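Local atomic coordinates of adenylate kinase (Thermus thermophilus, PDB entry 3CM0), a protein that catalyses the reversible transfer of the terminal phosphate between ATP and AMP, giving two ADP and helping to balance cellular adenine nucleotides. Residues R87-A90 against Q91-L95. Residues are numbered along the deposited sequence; the frame is centred on the assembly and turned at random.
Sequences RTLA and QAEAL
Thr88 O accepts from Ala92 N at 2.9 Å, the first of three successive i to i+4 bonds, continued by Leu89 O with Glu93 N and Ala90 O with Ala94 N, that start the helix 89-101. Thr88 is its N-cap: chi1 of 69° sets OG1 between the backbone N and the carbonyl carbon, where it accepts from Gln91 N (3.0 Å, N-H...O 157°). With CG anti to its carbonyl carbon (chi1 -74°) and the chain extended beyond, the Gln91 amide runs back past Thr88 OG1, 3.3 Å from Gln91 CG. The reciprocal bond, Thr88 N to Gln91 OE1 at 3.2 Å from above the amide plane, closes a capping box. Arg87 N, one residue earlier, is an added donor to Gln91 OE1 at 2.8 Å, almost in line with CD-OE1. NE2 bonds instead to Asp65 OD1, fixing which way round the amide sits. A leucine here would probably leave both N-H groups without this acceptor and Asp65 without this donor, and let the turn before the helix shift. OE1 also lies above one face of the Arg87 guanidinium, offset toward its rim, with the amide plane steeply turned; Arg87 NH1 is held by Gly84 O. Arg87 and Gln91 are predicted AMP-binding residues, so the cap probably helps place that site. Arg87, Ala90 and Ala94 touch helix 65-75, whereas Leu89, Ala92 and Glu93 meet Tyr157 of helix 137-160, so the start of this helix, which follows strand 79-83 in the chain, packs against both.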
loop_
_atom_site.group_PDB
_atom_site.type_symbol
_atom_site.label_atom_id
_atom_site.label_comp_id
_atom_site.label_asym_id
_atom_site.label_seq_id
_atom_site.Cartn_x
_atom_site.Cartn_y
_atom_site.Cartn_z
ATOM N N ARG A 87 -4.938 4.997 2.767
ATOM C CA ARG A 87 -6.120 4.669 1.983
ATOM C C ARG A 87 -6.940 5.939 1.768
ATOM O O ARG A 87 -7.693 6.033 0.820
ATOM C CB ARG A 87 -6.985 3.625 2.708
ATOM C CG ARG A 87 -6.358 2.236 2.794
ATOM C CD ARG A 87 -7.249 1.287 3.604
ATOM N NE ARG A 87 -7.273 1.574 5.047
ATOM C CZ ARG A 87 -6.316 1.228 5.909
ATOM N NH1 ARG A 87 -5.234 0.577 5.504
ATOM N NH2 ARG A 87 -6.446 1.522 7.196
ATOM N N THR A 88 -6.794 6.912 2.656
ATOM C CA THR A 88 -7.554 8.151 2.539
ATOM C C THR A 88 -6.657 9.365 2.576
ATOM O O THR A 88 -5.527 9.313 3.034
ATOM C CB THR A 88 -8.535 8.320 3.696
ATOM O OG1 THR A 88 -7.785 8.563 4.905
ATOM C CG2 THR A 88 -9.383 7.048 3.890
ATOM N N LEU A 89 -7.180 10.490 2.120
ATOM C CA LEU A 89 -6.413 11.722 2.160
ATOM C C LEU A 89 -6.086 12.128 3.594
ATOM O O LEU A 89 -5.019 12.633 3.870
ATOM C CB LEU A 89 -7.237 12.823 1.457
ATOM C CG LEU A 89 -6.533 14.028 0.864
ATOM C CD1 LEU A 89 -5.383 13.572 -0.028
ATOM C CD2 LEU A 89 -7.581 14.868 0.030
ATOM N N ALA A 90 -6.993 11.892 4.527
ATOM C CA ALA A 90 -6.731 12.246 5.932
ATOM C C ALA A 90 -5.524 11.441 6.431
ATOM O O ALA A 90 -4.647 11.959 7.152
ATOM C CB ALA A 90 -7.951 11.943 6.813
ATOM N N GLN A 91 -5.464 10.181 6.027
ATOM C CA GLN A 91 -4.333 9.340 6.444
ATOM C C GLN A 91 -3.048 9.802 5.746
ATOM O O GLN A 91 -1.952 9.781 6.333
ATOM C CB GLN A 91 -4.642 7.867 6.106
ATOM C CG GLN A 91 -5.661 7.226 7.027
ATOM C CD GLN A 91 -6.228 5.926 6.444
ATOM O OE1 GLN A 91 -5.841 5.524 5.363
ATOM N NE2 GLN A 91 -7.141 5.282 7.164
ATOM N N ALA A 92 -3.161 10.236 4.491
ATOM C CA ALA A 92 -1.966 10.697 3.772
ATOM C C ALA A 92 -1.415 11.918 4.470
ATOM O O ALA A 92 -0.203 12.061 4.651
ATOM C CB ALA A 92 -2.293 11.048 2.295
ATOM N N GLU A 93 -2.300 12.847 4.830
ATOM C CA GLU A 93 -1.843 14.042 5.515
ATOM C C GLU A 93 -1.197 13.730 6.887
ATOM O O GLU A 93 -0.115 14.231 7.217
ATOM C CB GLU A 93 -3.037 14.978 5.678
ATOM C CG GLU A 93 -3.446 15.559 4.302
ATOM C CD GLU A 93 -4.644 16.507 4.397
ATOM O OE1 GLU A 93 -5.005 16.846 5.543
ATOM O OE2 GLU A 93 -5.199 16.919 3.338
ATOM N N ALA A 94 -1.859 12.883 7.656
ATOM C CA ALA A 94 -1.350 12.501 8.976
ATOM C C ALA A 94 -0.006 11.792 8.838
ATOM O O ALA A 94 0.909 12.010 9.630
ATOM C CB ALA A 94 -2.355 11.603 9.668
ATOM N N LEU A 95 0.132 10.939 7.820
ATOM C CA LEU A 95 1.399 10.239 7.638
ATOM C C LEU A 95 2.496 11.207 7.286
ATOM O O LEU A 95 3.633 11.071 7.744
ATOM C CB LEU A 95 1.261 9.159 6.543
ATOM C CG LEU A 95 2.530 8.394 6.165
ATOM C CD1 LEU A 95 3.043 7.662 7.464
ATOM C CD2 LEU A 95 2.258 7.351 5.050
#